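Local coordinates for sensor protein DivL (Caulobacter crescentus, PDB 4Q20), which is required for cell division and growth and phosphorylates the regulator CtrA, this fragment holding its HisKA and GHKL-type ATPase domains, at residues T137-C142 and R176-A181; R189-D194 and T248-L253; D113-D118 and V146-G151. All blocks are in the same frame, centred on the assembly; numbering follows the deposited sequence.

Interaction 1. Residues T137-C142 and R176-A181; sequences TLAVEC and RVTLSA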
loop_
_atom_site.group_PDB
_atom_site.type_symbol
_atom_site.label_atom_id
_atom_site.label_comp_id
_atom_site.label_asym_id
_atom_site.label_seq_id
_atom_site.Cartn_x
_atom_site.Cartn_y
_atom_site.Cartn_z
ATOM N N THR A 137 -8.922 -19.446 -19.470
ATOM C CA THR A 137 -8.815 -19.084 -20.883
ATOM C C THR A 137 -9.434 -17.708 -21.094
ATOM O O THR A 137 -10.614 -17.523 -20.798
ATOM C CB THR A 137 -9.519 -20.153 -21.778
ATOM O OG1 THR A 137 -9.049 -21.463 -21.440
ATOM C CG2 THR A 137 -9.322 -19.904 -23.277
ATOM N N LEU A 138 -8.645 -16.756 -21.612
ATOM C CA LEU A 138 -9.102 -15.414 -21.966
ATOM C C LEU A 138 -9.452 -15.366 -23.435
ATOM O O LEU A 138 -8.579 -15.558 -24.277
ATOM C CB LEU A 138 -8.041 -14.352 -21.669
ATOM C CG LEU A 138 -8.037 -13.698 -20.303
ATOM C CD1 LEU A 138 -6.795 -12.854 -20.136
ATOM C CD2 LEU A 138 -9.276 -12.835 -20.086
ATOM N N ALA A 139 -10.710 -15.085 -23.747
ATOM C CA ALA A 139 -11.176 -14.998 -25.125
ATOM C C ALA A 139 -11.634 -13.584 -25.487
ATOM O O ALA A 139 -12.093 -12.844 -24.611
ATOM C CB ALA A 139 -12.317 -15.984 -25.350
ATOM N N VAL A 140 -11.515 -13.230 -26.794
ATOM C CA VAL A 140 -11.948 -11.967 -27.403
ATOM C C VAL A 140 -12.906 -12.288 -28.557
ATOM O O VAL A 140 -12.526 -12.998 -29.489
ATOM C CB VAL A 140 -10.773 -11.071 -27.866
ATOM C CG1 VAL A 140 -11.270 -9.870 -28.669
ATOM C CG2 VAL A 140 -9.936 -10.608 -26.682
ATOM N N GLU A 141 -14.137 -11.760 -28.497
ATOM C CA GLU A 141 -15.147 -11.963 -29.531
ATOM C C GLU A 141 -15.689 -10.599 -29.977
ATOM O O GLU A 141 -16.762 -10.168 -29.550
ATOM C CB GLU A 141 -16.264 -12.908 -29.035
ATOM C CG GLU A 141 -15.881 -14.381 -29.093
ATOM C CD GLU A 141 -16.598 -15.320 -28.136
ATOM O OE1 GLU A 141 -17.814 -15.128 -27.899
ATOM O OE2 GLU A 141 -15.945 -16.275 -27.653
ATOM N N CYS A 142 -14.914 -9.911 -30.815
ATOM C CA CYS A 142 -15.246 -8.598 -31.361
ATOM C C CYS A 142 -15.155 -8.631 -32.885
ATOM O O CYS A 142 -14.134 -9.071 -33.440
ATOM C CB CYS A 142 -14.332 -7.527 -30.775
ATOM S SG CYS A 142 -14.480 -5.904 -31.565
ATOM N N ARG A 176 -13.506 -20.061 -18.329
ATOM C CA ARG A 176 -13.316 -19.089 -19.405
ATOM C C ARG A 176 -13.831 -17.701 -19.021
ATOM O O ARG A 176 -14.884 -17.565 -18.384
ATOM C CB ARG A 176 -14.026 -19.568 -20.684
ATOM C CG ARG A 176 -13.836 -18.676 -21.911
ATOM C CD ARG A 176 -14.703 -19.156 -23.064
ATOM N NE ARG A 176 -13.964 -19.199 -24.327
ATOM C CZ ARG A 176 -13.229 -20.228 -24.743
ATOM N NH1 ARG A 176 -13.096 -21.311 -23.984
ATOM N NH2 ARG A 176 -12.592 -20.169 -25.904
ATOM N N VAL A 177 -13.084 -16.674 -19.454
ATOM C CA VAL A 177 -13.391 -15.250 -19.310
ATOM C C VAL A 177 -13.414 -14.675 -20.735
ATOM O O VAL A 177 -12.424 -14.779 -21.460
ATOM C CB VAL A 177 -12.420 -14.502 -18.352
ATOM C CG1 VAL A 177 -12.651 -12.997 -18.390
ATOM C CG2 VAL A 177 -12.546 -15.024 -16.922
ATOM N N THR A 178 -14.551 -14.110 -21.143
ATOM C CA THR A 178 -14.703 -13.582 -22.493
ATOM C C THR A 178 -14.874 -12.072 -22.496
ATOM O O THR A 178 -15.672 -11.541 -21.728
ATOM C CB THR A 178 -15.909 -14.258 -23.210
ATOM O OG1 THR A 178 -16.011 -15.634 -22.809
ATOM C CG2 THR A 178 -15.832 -14.130 -24.742
ATOM N N LEU A 179 -14.143 -11.405 -23.397
ATOM C CA LEU A 179 -14.176 -9.967 -23.669
ATOM C C LEU A 179 -14.848 -9.752 -24.999
ATOM O O LEU A 179 -14.267 -10.109 -26.024
ATOM C CB LEU A 179 -12.748 -9.386 -23.733
ATOM C CG LEU A 179 -11.988 -9.161 -22.452
ATOM C CD1 LEU A 179 -11.064 -10.341 -22.158
ATOM C CD2 LEU A 179 -11.114 -7.954 -22.596
ATOM N N SER A 180 -16.050 -9.194 -25.011
ATOM C CA SER A 180 -16.761 -8.962 -26.275
ATOM C C SER A 180 -17.231 -7.503 -26.412
ATOM O O SER A 180 -17.301 -6.765 -25.426
ATOM C CB SER A 180 -17.951 -9.916 -26.419
ATOM O OG SER A 180 -18.813 -9.871 -25.293
ATOM N N ALA A 181 -17.551 -7.103 -27.647
ATOM C CA ALA A 181 -18.063 -5.782 -27.977
ATOM C C ALA A 181 -19.134 -5.898 -29.038
ATOM O O ALA A 181 -19.084 -6.810 -29.867
ATOM C CB ALA A 181 -16.947 -4.893 -28.453
#
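Leu138 and Leu179 meet through their branch ends, CD2 of Leu138 lying 3.7 Å from CD1 of Leu179, and the same CD2 also rests against CG1 of Val177 at 3.8 Å. Leu138 and Val177 run side by side and point the same way, whereas the two leucines cross at a slant. On the other face Thr178 CG2 makes a van der Waals contact with the Glu141 carboxylate, 3.6 Å from OE2; the methyl is turned that way by sitting anti to the backbone N (OG1 at chi1 -35°). Nearby, Thr137 CG2 lies over one face of the Arg176 guanidinium, offset toward its rim, and Ala139 CB comes within 3.8 Å of Arg176 NE.

Behind these side chains stands a parallel pairing, Thr137 beside Arg176 through Glu141 beside Ser180. Four backbone bonds hold it. Val177 N reaches Thr137 O at 2.9 Å, nearly straight at 175°; Ala139 N then binds Val177 O, Leu179 N binds Ala139 O, and Glu141 N binds Leu179 O.

Strand 137-141 is the outermost on this side of the five-stranded mixed sheet of the GHKL ATPase domain. Helices 116-133 and 153-170 cover the face bearing Leu138, Val177 and Leu179, with Val164 touching both leucines, while strand 187-194 flanks strand 176-183 on its other edge.

Interaction 2. Residues R189-D194 and T248-L253; sequences RLDVSD and TFTCHL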
loop_
_atom_site.group_PDB
_atom_site.type_symbol
_atom_site.label_atom_id
_atom_site.label_comp_id
_atom_site.label_asym_id
_atom_site.label_seq_id
_atom_site.Cartn_x
_atom_site.Cartn_y
_atom_site.Cartn_z
ATOM N N ARG A 189 -21.638 -1.645 -26.608
ATOM C CA ARG A 189 -21.621 -2.338 -25.329
ATOM C C ARG A 189 -20.410 -3.258 -25.228
ATOM O O ARG A 189 -20.181 -4.087 -26.105
ATOM C CB ARG A 189 -22.938 -3.093 -25.044
ATOM C CG ARG A 189 -23.352 -4.171 -26.042
ATOM C CD ARG A 189 -24.695 -4.775 -25.670
ATOM N NE ARG A 189 -24.607 -5.706 -24.540
ATOM C CZ ARG A 189 -25.636 -6.036 -23.767
ATOM N NH1 ARG A 189 -26.838 -5.509 -23.984
ATOM N NH2 ARG A 189 -25.471 -6.886 -22.764
ATOM N N LEU A 190 -19.624 -3.088 -24.166
ATOM C CA LEU A 190 -18.444 -3.904 -23.879
ATOM C C LEU A 190 -18.825 -4.928 -22.816
ATOM O O LEU A 190 -19.271 -4.541 -21.739
ATOM C CB LEU A 190 -17.257 -3.022 -23.416
ATOM C CG LEU A 190 -16.916 -1.799 -24.294
ATOM C CD1 LEU A 190 -15.918 -0.917 -23.622
ATOM C CD2 LEU A 190 -16.401 -2.202 -25.659
ATOM N N ASP A 191 -18.712 -6.221 -23.123
ATOM C CA ASP A 191 -19.088 -7.251 -22.152
ATOM C C ASP A 191 -17.880 -8.031 -21.652
ATOM O O ASP A 191 -16.931 -8.255 -22.400
ATOM C CB ASP A 191 -20.122 -8.230 -22.739
ATOM C CG ASP A 191 -21.318 -7.583 -23.415
ATOM O OD1 ASP A 191 -22.327 -7.340 -22.716
ATOM O OD2 ASP A 191 -21.270 -7.386 -24.670
ATOM N N VAL A 192 -17.900 -8.419 -20.376
ATOM C CA VAL A 192 -16.851 -9.237 -19.766
ATOM C C VAL A 192 -17.593 -10.354 -19.029
ATOM O O VAL A 192 -18.114 -10.176 -17.918
ATOM C CB VAL A 192 -15.813 -8.473 -18.886
ATOM C CG1 VAL A 192 -14.810 -9.445 -18.272
ATOM C CG2 VAL A 192 -15.089 -7.400 -19.693
ATOM N N SER A 193 -17.714 -11.484 -19.719
ATOM C CA SER A 193 -18.423 -12.674 -19.266
ATOM C C SER A 193 -17.451 -13.651 -18.600
ATOM O O SER A 193 -16.279 -13.710 -18.963
ATOM C CB SER A 193 -19.121 -13.327 -20.450
ATOM O OG SER A 193 -19.501 -14.657 -20.140
ATOM N N ASP A 194 -17.927 -14.388 -17.604
ATOM C CA ASP A 194 -17.098 -15.374 -16.922
ATOM C C ASP A 194 -17.914 -16.615 -16.613
ATOM O O ASP A 194 -19.115 -16.522 -16.365
ATOM C CB ASP A 194 -16.408 -14.816 -15.655
ATOM C CG ASP A 194 -17.316 -14.305 -14.545
ATOM O OD1 ASP A 194 -17.791 -15.147 -13.727
ATOM O OD2 ASP A 194 -17.476 -13.040 -14.427
ATOM N N THR A 248 -21.883 -11.601 -16.148
ATOM C CA THR A 248 -21.578 -10.710 -17.264
ATOM C C THR A 248 -21.688 -9.291 -16.786
ATOM O O THR A 248 -22.712 -8.919 -16.212
ATOM C CB THR A 248 -22.475 -10.954 -18.496
ATOM O OG1 THR A 248 -22.591 -12.356 -18.709
ATOM C CG2 THR A 248 -21.940 -10.268 -19.773
ATOM N N PHE A 249 -20.636 -8.506 -17.038
ATOM C CA PHE A 249 -20.556 -7.079 -16.753
ATOM C C PHE A 249 -20.581 -6.356 -18.087
ATOM O O PHE A 249 -19.743 -6.617 -18.949
ATOM C CB PHE A 249 -19.284 -6.733 -15.952
ATOM C CG PHE A 249 -19.371 -7.048 -14.476
ATOM C CD1 PHE A 249 -19.013 -8.304 -13.993
ATOM C CD2 PHE A 249 -19.835 -6.096 -13.567
ATOM C CE1 PHE A 249 -19.110 -8.604 -12.626
ATOM C CE2 PHE A 249 -19.928 -6.395 -12.197
ATOM C CZ PHE A 249 -19.554 -7.642 -11.734
ATOM N N THR A 250 -21.551 -5.481 -18.275
ATOM C CA THR A 250 -21.668 -4.722 -19.516
ATOM C C THR A 250 -21.445 -3.239 -19.265
ATOM O O THR A 250 -21.969 -2.697 -18.290
ATOM C CB THR A 250 -23.063 -4.924 -20.166
ATOM O OG1 THR A 250 -23.465 -6.302 -20.083
ATOM C CG2 THR A 250 -23.113 -4.438 -21.619
ATOM N N CYS A 251 -20.732 -2.587 -20.188
ATOM C CA CYS A 251 -20.517 -1.142 -20.241
ATOM C C CYS A 251 -21.339 -0.648 -21.384
ATOM O O CYS A 251 -21.103 -1.051 -22.516
ATOM C CB CYS A 251 -19.045 -0.780 -20.425
ATOM S SG CYS A 251 -17.952 -1.453 -19.153
ATOM N N HIS A 252 -22.320 0.173 -21.116
ATOM C CA HIS A 252 -23.142 0.712 -22.170
ATOM C C HIS A 252 -22.634 2.092 -22.467
ATOM O O HIS A 252 -22.678 2.971 -21.598
ATOM C CB HIS A 252 -24.610 0.711 -21.748
ATOM C CG HIS A 252 -25.160 -0.658 -21.525
ATOM N ND1 HIS A 252 -25.955 -1.276 -22.476
ATOM C CD2 HIS A 252 -25.022 -1.481 -20.460
ATOM C CE1 HIS A 252 -26.273 -2.451 -21.966
ATOM N NE2 HIS A 252 -25.735 -2.625 -20.756
ATOM N N LEU A 253 -22.070 2.266 -23.667
ATOM C CA LEU A 253 -21.505 3.549 -24.104
ATOM C C LEU A 253 -22.317 4.095 -25.260
ATOM O O LEU A 253 -22.333 3.455 -26.310
ATOM C CB LEU A 253 -20.027 3.389 -24.499
ATOM C CG LEU A 253 -19.073 2.909 -23.401
ATOM C CD1 LEU A 253 -17.753 2.465 -23.997
ATOM C CD2 LEU A 253 -18.869 3.976 -22.326
#
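The guanidinium of Arg189 has Thr250 CG2 and His252 CE1 over one face, CE1 3.7 Å from NH1 and offset toward the rim, and the Asp191 carboxylate at its edge, in plane. The Phe249 ring has Val192 O at its edge, near the ring plane. The arginine and histidine side chains point the same way, but their flat groups are turned 68° apart, so this is no parallel stack. In the salt bridge, Arg189 NH2 meets the syn lone pair of Asp191 OD1 at 3.2 Å; NE adds a weak bond to the same oxygen. Arg189 arrives there with CG between its backbone N and carbonyl carbon (chi1 60°) and a bend further out at chi3. Thr250 OG1 also lies 3.1 Å from Asp191 OD1, drawing the second strand into this polar cluster. The imidazole of His252 is held through ND1 by Glu187 and stacks on Trp236.

On the other face of the sheet the side chains are apolar: Leu190 CD1 packs 3.9 Å from Leu253 CD1, and Val192, Phe249 and Cys251 all bear on Leu163 of helix 153-170.

The strands run antiparallel. Leu190 and Cys251 form a hydrogen-bonded pair, with Cys251 N 2.9 Å from Leu190 O, and Val192 and Phe249 form the next; there the Phe249 N bond to Val192 O is longer, 3.2 Å, its donor 45° out of the carbonyl plane. The helices packed on the apolar face give the two-layer alpha/beta sandwich of the GHKL ATPase fold, in whose mixed sheet these are inner strands.

Interaction 3. Residues D113-D118 and V146-G151; sequences DIRVSD and VGLIRG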
loop_
_atom_site.group_PDB
_atom_site.type_symbol
_atom_site.label_atom_id
_atom_site.label_comp_id
_atom_site.label_asym_id
_atom_site.label_seq_id
_atom_site.Cartn_x
_atom_site.Cartn_y
_atom_site.Cartn_z
ATOM N N ASP A 113 -10.553 9.185 -30.753
ATOM C CA ASP A 113 -11.000 8.002 -31.498
ATOM C C ASP A 113 -10.306 6.720 -30.992
ATOM O O ASP A 113 -9.070 6.620 -31.000
ATOM C CB ASP A 113 -10.766 8.182 -33.013
ATOM C CG ASP A 113 -11.467 9.389 -33.610
ATOM O OD1 ASP A 113 -12.716 9.453 -33.527
ATOM O OD2 ASP A 113 -10.772 10.252 -34.189
ATOM N N ILE A 114 -11.123 5.743 -30.557
ATOM C CA ILE A 114 -10.678 4.462 -29.995
ATOM C C ILE A 114 -11.189 3.299 -30.846
ATOM O O ILE A 114 -12.393 3.153 -31.013
ATOM C CB ILE A 114 -11.154 4.301 -28.504
ATOM C CG1 ILE A 114 -10.938 5.560 -27.629
ATOM C CG2 ILE A 114 -10.653 3.011 -27.832
ATOM C CD1 ILE A 114 -9.499 6.038 -27.452
ATOM N N ARG A 115 -10.288 2.446 -31.338
ATOM C CA ARG A 115 -10.702 1.259 -32.070
ATOM C C ARG A 115 -10.979 0.206 -31.016
ATOM O O ARG A 115 -10.086 -0.133 -30.243
ATOM C CB ARG A 115 -9.639 0.827 -33.106
ATOM C CG ARG A 115 -10.138 -0.236 -34.094
ATOM C CD ARG A 115 -9.288 -0.323 -35.350
ATOM N NE ARG A 115 -9.606 0.740 -36.305
ATOM C CZ ARG A 115 -8.792 1.749 -36.606
ATOM N NH1 ARG A 115 -7.594 1.838 -36.041
ATOM N NH2 ARG A 115 -9.166 2.671 -37.484
ATOM N N VAL A 116 -12.230 -0.243 -30.921
ATOM C CA VAL A 116 -12.676 -1.207 -29.907
ATOM C C VAL A 116 -11.892 -2.554 -29.991
ATOM O O VAL A 116 -11.555 -3.132 -28.948
ATOM C CB VAL A 116 -14.214 -1.427 -29.979
ATOM C CG1 VAL A 116 -14.680 -2.419 -28.932
ATOM C CG2 VAL A 116 -14.969 -0.114 -29.832
ATOM N N SER A 117 -11.605 -3.030 -31.213
ATOM C CA SER A 117 -10.875 -4.279 -31.471
ATOM C C SER A 117 -9.513 -4.310 -30.742
ATOM O O SER A 117 -9.200 -5.302 -30.070
ATOM C CB SER A 117 -10.665 -4.470 -32.973
ATOM O OG SER A 117 -11.871 -4.278 -33.696
ATOM N N ASP A 118 -8.737 -3.210 -30.840
ATOM C CA ASP A 118 -7.425 -3.126 -30.208
ATOM C C ASP A 118 -7.544 -3.027 -28.689
ATOM O O ASP A 118 -6.770 -3.679 -27.984
ATOM C CB ASP A 118 -6.555 -1.984 -30.789
ATOM C CG ASP A 118 -7.014 -0.531 -30.657
ATOM O OD1 ASP A 118 -7.440 -0.135 -29.543
ATOM O OD2 ASP A 118 -6.754 0.262 -31.605
ATOM N N VAL A 146 -17.610 -3.331 -35.465
ATOM C CA VAL A 146 -17.760 -2.567 -34.215
ATOM C C VAL A 146 -17.066 -1.196 -34.408
ATOM O O VAL A 146 -17.598 -0.159 -33.991
ATOM C CB VAL A 146 -17.242 -3.341 -32.973
ATOM C CG1 VAL A 146 -17.538 -2.579 -31.685
ATOM C CG2 VAL A 146 -17.843 -4.745 -32.903
ATOM N N GLY A 147 -15.913 -1.231 -35.078
ATOM C CA GLY A 147 -15.126 -0.070 -35.468
ATOM C C GLY A 147 -14.536 0.769 -34.360
ATOM O O GLY A 147 -13.892 0.238 -33.447
ATOM N N LEU A 148 -14.742 2.106 -34.468
ATOM C CA LEU A 148 -14.202 3.133 -33.571
ATOM C C LEU A 148 -15.266 3.873 -32.742
ATOM O O LEU A 148 -16.291 4.320 -33.276
ATOM C CB LEU A 148 -13.403 4.187 -34.373
ATOM C CG LEU A 148 -12.146 3.719 -35.114
ATOM C CD1 LEU A 148 -12.195 4.143 -36.551
ATOM C CD2 LEU A 148 -10.887 4.251 -34.462
ATOM N N ILE A 149 -14.961 4.064 -31.447
ATOM C CA ILE A 149 -15.769 4.817 -30.480
ATOM C C ILE A 149 -14.986 6.070 -30.051
ATOM O O ILE A 149 -13.786 6.151 -30.324
ATOM C CB ILE A 149 -16.226 3.965 -29.261
ATOM C CG1 ILE A 149 -15.043 3.414 -28.449
ATOM C CG2 ILE A 149 -17.168 2.853 -29.699
ATOM C CD1 ILE A 149 -15.334 3.203 -26.965
ATOM N N ARG A 150 -15.650 7.053 -29.411
ATOM C CA ARG A 150 -14.961 8.265 -28.961
ATOM C C ARG A 150 -15.024 8.372 -27.446
ATOM O O ARG A 150 -16.104 8.508 -26.868
ATOM C CB ARG A 150 -15.480 9.532 -29.650
ATOM C CG ARG A 150 -14.505 10.003 -30.732
ATOM C CD ARG A 150 -14.790 11.392 -31.261
ATOM N NE ARG A 150 -14.652 12.413 -30.224
ATOM C CZ ARG A 150 -14.732 13.722 -30.438
ATOM N NH1 ARG A 150 -14.932 14.193 -31.665
ATOM N NH2 ARG A 150 -14.606 14.572 -29.428
ATOM N N GLY A 151 -13.853 8.260 -26.826
ATOM C CA GLY A 151 -13.663 8.275 -25.383
ATOM C C GLY A 151 -12.212 8.429 -24.985
ATOM O O GLY A 151 -11.360 8.791 -25.805
#
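A short two-stranded antiparallel sheet, its strands separated in the chain by helix 116-133 and strand 137-141, joins Asp113-Arg115 to Leu148-Gly151 just where the first strand turns into that helix. Ile114 and Ile149 form its hydrogen-bonded pair: Ile114 N to Ile149 O is 2.7 Å, and Ile149 N returns the bond to Ile114 O at 2.8 Å. The pairing then runs on into the helix start, where Val116 N donates to Gly147 O at 3.1 Å. Gly147 adopts a positive phi of 65°, which suits a glycine.

Such a small two-stranded sheet beside the main one is a feature of the ATP-binding domains of histidine kinases. Its apolar side faces that sheet: Val116 crosses both Val146 and Ile149 at about a right angle, CG2 meeting Ile149 CG2 at 3.7 Å.

The other side is largely exposed. Leu148 CD2 lies over one face of the Arg115 guanidinium, offset toward its rim, while CD1 comes 3.5 Å from NH2; the arginine chain bends at chi3 (-79°) to bring its head there. Asp113 OD1 rests on the aliphatic part of Arg150, 3.4 Å from CG; the charged groups are not in contact, NE of Arg150 staying 4.8 Å from Asp113 OD1.

Interactions 1 and 2 share the five-stranded sheet, their centres about 10 Å apart. Strands 176-183 and 187-194 are neighbours in it, and the seam between them is bridged by two probable hydrogen bonds, Ser180 O to Asp191 N and Thr178 N to Ser193 O, each 2.8 Å. Interaction 3 lies about 16 Å from interaction 1 and about 15 Å from interaction 2, centre to centre, yet its apolar side reaches both. Val116 CG1 is the meeting point, 3.4 Å from Ala181 CB and 3.7 Å from Leu190 CD2, while Ile149 CD1 touches Leu253 CD1 at 3.9 Å. The small sheet thus packs against residues of three strands that lie next to one another in the main sheet.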